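PDB 3F7X: putative polyketide cyclase from Pseudomonas putida KT2440, which is of unknown function but has a SnoaL-like fold and may act on polyketide-like small molecules. Local coordinates for residues G36-P39 / A40-A43; H51-N54 / Q55-Q59; A106-E109 / G110-T113. All blocks are in the same frame, centred on the assembly; numbering follows the deposited sequence. Where two conformers were deposited one is given.

Contact 1 (G36-P39 / A40-A43); sequences GDMP and AFLA
The carboxylate of Asp37 lies against the methyl group of Ala40, with Asp37 CG 3.4 Å from Ala40 CB. With CG anti to the backbone N (chi1 -173°), the Asp37 side chain folds over the opening turn of helix 38-43, and OD1 accepts from Ala40 N at 3.2 Å. That N-H points almost straight at the oxygen but reaches it from well above the carboxylate plane. Asp37 is thus the N-cap: its side chain satisfies one amide of the first turn while its carbonyl O accepts from Phe41 N at 3.0 Å. The next two backbone bonds, Leu42 N to Met38 O and Ala43 N to Pro39 O, carry the helix on.

On another side of the turn, selenomethionine Met38 runs beside Phe41. Its chain bends at chi2 and chi3, bringing CE within 4.1 Å of Phe41 CB, and SE sits 5.0 Å from the centroid of the Phe41 ring, oblique to it: a Met-aromatic contact. Both side chains also reach Met69 of helix 62-75, and Phe41 meets the Tyr29 ring and Ala32 of helix 22-35. Just before the cap, Gly36 has positive phi and closes helix 22-35 in a Schellman motif. This is a tight link between two helices of the SnoaL-like domain, one ended by a Schellman motif and the next begun by an aspartate N-cap.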
loop_
_atom_site.group_PDB
_atom_site.type_symbol
_atom_site.label_atom_id
_atom_site.label_comp_id
_atom_site.label_asym_id
_atom_site.label_seq_id
_atom_site.Cartn_x
_atom_site.Cartn_y
_atom_site.Cartn_z
ATOM N N GLY A 36 4.464 18.219 12.440
ATOM C CA GLY A 36 5.106 19.109 11.524
ATOM C C GLY A 36 6.553 19.420 11.869
ATOM O O GLY A 36 7.064 20.496 11.532
ATOM N N ASP A 37 7.253 18.453 12.448
ATOM C CA ASP A 37 8.645 18.632 12.894
ATOM C C ASP A 37 9.555 18.080 11.815
ATOM O O ASP A 37 9.904 16.892 11.797
ATOM C CB ASP A 37 8.836 17.924 14.207
ATOM C CG ASP A 37 10.189 18.198 14.844
ATOM O OD1 ASP A 37 11.109 18.606 14.141
ATOM O OD2 ASP A 37 10.316 17.955 16.059
HETATM N N MSE A 38 9.898 18.934 10.858
HETATM C CA MSE A 38 10.660 18.505 9.692
HETATM C C MSE A 38 12.107 18.100 10.028
HETATM O O MSE A 38 12.554 17.092 9.518
HETATM C CB MSE A 38 10.551 19.508 8.573
HETATM C CG MSE A 38 9.125 19.551 7.984
HETATM SE SE MSE A 38 8.462 17.898 7.236
HETATM C CE MSE A 38 7.359 17.224 8.711
ATOM N N PRO A 39 12.775 18.808 10.944
ATOM C CA PRO A 39 14.091 18.305 11.291
ATOM C C PRO A 39 14.060 16.881 11.858
ATOM O O PRO A 39 14.896 16.045 11.493
ATOM C CB PRO A 39 14.589 19.306 12.331
ATOM C CG PRO A 39 13.865 20.558 11.977
ATOM C CD PRO A 39 12.513 20.145 11.521
ATOM N N ALA A 40 13.119 16.599 12.749
ATOM C CA ALA A 40 12.999 15.275 13.341
ATOM C C ALA A 40 12.647 14.242 12.304
ATOM O O ALA A 40 13.149 13.120 12.321
ATOM C CB ALA A 40 11.961 15.295 14.453
ATOM N N PHE A 41 11.762 14.608 11.391
ATOM C CA PHE A 41 11.296 13.709 10.320
ATOM C C PHE A 41 12.453 13.324 9.392
ATOM O O PHE A 41 12.713 12.145 9.158
ATOM C CB PHE A 41 10.191 14.448 9.556
ATOM C CG PHE A 41 9.552 13.678 8.437
ATOM C CD1 PHE A 41 8.516 12.777 8.671
ATOM C CD2 PHE A 41 9.995 13.858 7.137
ATOM C CE1 PHE A 41 7.945 12.096 7.608
ATOM C CE2 PHE A 41 9.440 13.152 6.090
ATOM C CZ PHE A 41 8.408 12.287 6.327
ATOM N N LEU A 42 13.174 14.331 8.912
ATOM C CA LEU A 42 14.232 14.088 7.933
ATOM C C LEU A 42 15.429 13.369 8.577
ATOM O O LEU A 42 16.125 12.615 7.903
ATOM C CB LEU A 42 14.677 15.406 7.304
ATOM C CG LEU A 42 13.623 16.102 6.419
ATOM C CD1 LEU A 42 14.097 17.505 6.055
ATOM C CD2 LEU A 42 13.333 15.293 5.161
ATOM N N ALA A 43 15.630 13.553 9.881
ATOM C CA ALA A 43 16.747 12.919 10.583
ATOM C C ALA A 43 16.643 11.409 10.567
ATOM O O ALA A 43 17.656 10.720 10.734
ATOM C CB ALA A 43 16.850 13.402 12.015
#

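Contact 2 (H51-N54 / Q55-Q59). With EDO (1,2-ethanediol), chain D.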
loop_
_atom_site.group_PDB
_atom_site.type_symbol
_atom_site.label_atom_id
_atom_site.label_comp_id
_atom_site.label_asym_id
_atom_site.label_seq_id
_atom_site.Cartn_x
_atom_site.Cartn_y
_atom_site.Cartn_z
ATOM N N HIS A 51 12.270 7.082 -2.268
ATOM C CA HIS A 51 10.895 7.521 -1.983
ATOM C C HIS A 51 9.990 7.223 -3.158
ATOM O O HIS A 51 10.110 7.856 -4.226
ATOM C CB HIS A 51 10.875 9.025 -1.703
ATOM C CG HIS A 51 9.568 9.545 -1.213
ATOM N ND1 HIS A 51 9.292 10.883 -1.145
ATOM C CD2 HIS A 51 8.475 8.908 -0.730
ATOM C CE1 HIS A 51 8.096 11.056 -0.615
ATOM N NE2 HIS A 51 7.590 9.868 -0.335
ATOM N N ASP A 52 9.144 6.209 -3.001
ATOM C CA ASP A 52 8.198 5.824 -4.030
ATOM C C ASP A 52 6.887 6.532 -3.799
ATOM O O ASP A 52 6.086 6.112 -2.969
ATOM C CB ASP A 52 7.992 4.347 -4.036
ATOM C CG ASP A 52 9.162 3.617 -4.498
ATOM O OD1 ASP A 52 9.969 4.136 -5.335
ATOM O OD2 ASP A 52 9.289 2.492 -3.992
ATOM N N ILE A 53 6.683 7.587 -4.570
ATOM C CA ILE A 53 5.519 8.479 -4.554
ATOM C C ILE A 53 4.307 7.709 -5.061
ATOM O O ILE A 53 4.442 7.025 -6.076
ATOM C CB ILE A 53 5.759 9.706 -5.560
ATOM C CG1 ILE A 53 6.966 10.562 -5.143
ATOM C CG2 ILE A 53 4.460 10.568 -5.700
ATOM C CD1 ILE A 53 7.274 10.509 -3.687
ATOM N N ASN A 54 3.174 7.815 -4.393
ATOM C CA ASN A 54 2.000 7.050 -4.812
ATOM C C ASN A 54 1.568 7.412 -6.236
ATOM O O ASN A 54 1.322 8.575 -6.539
ATOM C CB ASN A 54 0.853 7.323 -3.856
ATOM C CG ASN A 54 -0.364 6.487 -4.156
ATOM O OD1 ASN A 54 -0.253 5.277 -4.360
ATOM N ND2 ASN A 54 -1.533 7.125 -4.206
ATOM N N GLN A 55 1.513 6.424 -7.097
ATOM C CA GLN A 55 1.146 6.562 -8.494
ATOM C C GLN A 55 2.080 7.445 -9.269
ATOM O O GLN A 55 1.751 7.865 -10.371
ATOM C CB GLN A 55 -0.308 7.002 -8.688
ATOM C CG GLN A 55 -1.290 6.222 -7.824
ATOM C CD GLN A 55 -1.184 4.721 -8.003
ATOM O OE1 GLN A 55 -1.280 4.226 -9.122
ATOM N NE2 GLN A 55 -0.965 3.984 -6.910
ATOM N N GLY A 56 3.269 7.677 -8.734
ATOM C CA GLY A 56 4.195 8.618 -9.317
ATOM C C GLY A 56 5.574 8.013 -9.435
ATOM O O GLY A 56 5.743 6.827 -9.547
ATOM N N GLU A 57 6.549 8.901 -9.406
ATOM C CA GLU A 57 7.944 8.592 -9.621
ATOM C C GLU A 57 8.637 8.070 -8.377
ATOM O O GLU A 57 8.217 8.301 -7.219
ATOM C CB GLU A 57 8.681 9.863 -10.096
ATOM C CG GLU A 57 8.575 11.057 -9.138
ATOM C CD GLU A 57 9.320 12.300 -9.599
ATOM O OE1 GLU A 57 10.453 12.197 -10.094
ATOM O OE2 GLU A 57 8.774 13.390 -9.413
ATOM N N ARG A 58 9.681 7.314 -8.599
ATOM C CA ARG A 58 10.681 7.043 -7.567
ATOM C C ARG A 58 11.604 8.227 -7.506
ATOM O O ARG A 58 12.216 8.603 -8.509
ATOM C CB ARG A 58 11.450 5.771 -7.906
ATOM C CG ARG A 58 12.598 5.492 -6.964
ATOM C CD ARG A 58 13.083 4.028 -7.034
ATOM N NE ARG A 58 12.192 3.132 -6.299
ATOM C CZ ARG A 58 12.483 1.874 -5.932
ATOM N NH1 ARG A 58 13.625 1.308 -6.287
ATOM N NH2 ARG A 58 11.622 1.192 -5.200
ATOM N N GLN A 59 11.702 8.838 -6.333
ATOM C CA GLN A 59 12.621 9.949 -6.086
ATOM C C GLN A 59 13.721 9.500 -5.140
ATOM O O GLN A 59 13.470 8.927 -4.072
ATOM C CB GLN A 59 11.862 11.124 -5.462
ATOM C CG GLN A 59 10.820 11.728 -6.383
ATOM C CD GLN A 59 10.172 13.006 -5.859
ATOM O OE1 GLN A 59 10.461 13.470 -4.766
ATOM N NE2 GLN A 59 9.303 13.602 -6.689
HETATM C C1 EDO D . 4.915 10.571 3.959
HETATM O O1 EDO D . 5.382 9.259 4.111
HETATM C C2 EDO D . 5.706 11.341 2.873
HETATM O O2 EDO D . 5.602 10.708 1.553
HETATM O O HOH W 1 11.193 12.476 -2.319
HETATM O O HOH W 2 5.831 4.868 -6.840
HETATM O O HOH W 3 1.971 3.767 -6.071
#
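Arg58 and Asp52 run side by side across a beta hairpin, in which strands 49-52 and 58-60 are joined through a type II turn from Ile53 to Gly56. From Arg58 CB, CG and CD the aliphatic chain skirts Asp52 OD1, CG lying 3.4 Å from that oxygen. A bend at chi3 (-78°) then brings the guanidinium round to the carboxylate. Its NE donates to Asp52 OD1 at 2.6 Å and its NH2 to OD2 at 2.9 Å, both on syn lone pairs, in a side-on salt bridge whose two planes are only 8° apart. Asp52 OD2 also bonds Thr138 of strand 133-141. An alanine in place of Asp52 would probably leave the Arg58 guanidinium without its charged mate and free to swing away from the hairpin.

His51 and Gln59 form the hydrogen-bonded pair, their N and O atoms exchanging two backbone bonds, while Ile53 N donates to Glu57 O. On their side of the sheet a water joins His51 ND1 to Gln59 OE1. His51 NE2 is hydrogen-bonded to Asn139 ND2 of strand 133-141 and lies 2.9 Å from O2 of an ethanediol probably left from crystallisation; Phe65 stacks on the imidazole.

At the turn, Gln55 has positive phi, and its OE1 and NE2 bond Leu143 N and Tyr141 O of the second subunit, placing the hairpin tip at the dimer interface. Gln55 NE2 also donates to Asn54 OD1 at 2.9 Å, coming from above the plane of the Asn54 amide, with the two amide planes 74° apart.

Contact 3 (A106-E109 / G110-T113); sequences ADDE and GLPT
Asp108 and Leu111 mark the two ends of a type II beta turn, closed by a weak backbone hydrogen bond from Leu111 N to Asp108 O at 3.4 Å. Gly110 occupies the third position with positive phi; a CB there would run into Glu109 O. A water lies 2.7 Å from both Asp108 O and Leu111 O and probably helps to bridge the two carbonyls.

Side-chain packing is sparse. Asp108 and Leu111 extend alongside each other, and Leu111 CD1 comes to 3.6 Å from Asp108 OD2 and 4.0 Å from Asp108 CB. Farther out, the methyl CG2 of Thr113 lies 3.5 Å from Asp107 OD1. These are van der Waals contacts of methyl groups with the acid side chains; Asp107 OD1 finds its polar partner in Ala114 N, just beyond the loop segment.

The polar bonds of Asp108 tie the turn to its surroundings. A chi1 of -166°, which sets CG opposite the backbone N, turns the carboxylate back to its own chain, and OD1 accepts from Glu109 N at 2.9 Å, from above the carboxylate plane. The same OD1 makes a salt bridge to Lys71 of helix 62-75, and OD2 bonds the hydroxyl of Tyr76, so neighbours on both oxygens restrain its rotation. Beyond the turn, Pro112 packs on Trp146 and Val150 of helix 143-150. The whole is a surface connection between strands 93-104 and 118-130 of the sheet, built on a type II turn with glycine at its third position.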
loop_
_atom_site.group_PDB
_atom_site.type_symbol
_atom_site.label_atom_id
_atom_site.label_comp_id
_atom_site.label_asym_id
_atom_site.label_seq_id
_atom_site.Cartn_x
_atom_site.Cartn_y
_atom_site.Cartn_z
ATOM N N ALA A 106 -3.534 24.936 -0.787
ATOM C CA ALA A 106 -3.025 25.726 -1.891
ATOM C C ALA A 106 -2.801 24.780 -3.052
ATOM O O ALA A 106 -2.427 23.637 -2.890
ATOM C CB ALA A 106 -1.747 26.500 -1.508
ATOM N N ASP A 107 -3.033 25.285 -4.262
ATOM C CA ASP A 107 -2.986 24.465 -5.467
ATOM C C ASP A 107 -1.668 23.758 -5.567
ATOM O O ASP A 107 -0.588 24.398 -5.514
ATOM C CB ASP A 107 -3.115 25.357 -6.700
ATOM C CG ASP A 107 -4.457 25.983 -6.871
ATOM O OD1 ASP A 107 -5.392 25.793 -6.070
ATOM O OD2 ASP A 107 -4.569 26.736 -7.894
ATOM N N ASP A 108 -1.725 22.460 -5.779
ATOM C CA ASP A 108 -0.557 21.642 -6.077
ATOM C C ASP A 108 -0.542 21.359 -7.588
ATOM O O ASP A 108 -1.585 21.350 -8.267
ATOM C CB ASP A 108 -0.612 20.375 -5.236
ATOM C CG ASP A 108 0.685 19.603 -5.202
ATOM O OD1 ASP A 108 1.728 20.073 -5.704
ATOM O OD2 ASP A 108 0.661 18.488 -4.602
ATOM N N GLU A 109 0.651 21.184 -8.120
ATOM C CA GLU A 109 0.812 21.120 -9.571
ATOM C C GLU A 109 0.187 19.852 -10.169
ATOM O O GLU A 109 0.353 18.740 -9.654
ATOM C CB GLU A 109 2.280 21.202 -9.959
ATOM C CG GLU A 109 2.901 22.507 -9.492
ATOM C CD GLU A 109 4.052 22.946 -10.338
ATOM O OE1 GLU A 109 3.827 23.274 -11.493
ATOM O OE2 GLU A 109 5.176 22.923 -9.847
ATOM N N GLY A 110 -0.589 20.017 -11.226
ATOM C CA GLY A 110 -1.170 18.869 -11.930
ATOM C C GLY A 110 -2.403 18.294 -11.294
ATOM O O GLY A 110 -2.833 17.192 -11.671
ATOM N N LEU A 111 -2.962 18.998 -10.315
ATOM C CA LEU A 111 -4.050 18.490 -9.483
ATOM C C LEU A 111 -5.217 19.476 -9.446
ATOM O O LEU A 111 -5.087 20.590 -9.957
ATOM C CB LEU A 111 -3.502 18.164 -8.091
ATOM C CG LEU A 111 -2.529 16.991 -8.040
ATOM C CD1 LEU A 111 -1.845 16.902 -6.690
ATOM C CD2 LEU A 111 -3.214 15.673 -8.374
ATOM N N PRO A 112 -6.370 19.084 -8.872
ATOM C CA PRO A 112 -7.488 20.025 -8.772
ATOM C C PRO A 112 -7.146 21.272 -7.965
ATOM O O PRO A 112 -6.205 21.291 -7.184
ATOM C CB PRO A 112 -8.574 19.215 -8.051
ATOM C CG PRO A 112 -8.213 17.767 -8.296
ATOM C CD PRO A 112 -6.724 17.766 -8.294
ATOM N N THR A 113 -7.954 22.290 -8.144
ATOM C CA THR A 113 -7.821 23.551 -7.412
ATOM C C THR A 113 -8.067 23.330 -5.916
ATOM O O THR A 113 -8.958 22.600 -5.530
ATOM C CB THR A 113 -8.816 24.567 -7.994
ATOM O OG1 THR A 113 -8.569 24.674 -9.398
ATOM C CG2 THR A 113 -8.622 25.888 -7.349
HETATM O O HOH W 4 -3.827 22.776 -8.910
#

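The three contacts follow one another along the chain within the SnoaL-like domain without touching. Contact 1, at the start of helix 38-43, and contact 2, on the hairpin of strands 49-52 and 58-60, have centres about 20 Å apart; contact 3, between strands 93-104 and 118-130, lies about 17 Å from contact 2 and 24 Å from contact 1, centre to centre. Helix 62-75 is their common neighbour, meeting side chains from all three. Contact 2 forms a hairpin at the edge of the mixed sheet, while contact 3 lies in the loop joining two of its adjacent strands. Contact 2 alone reaches the second subunit, so dimer contacts involve the hairpin and not the other two sites.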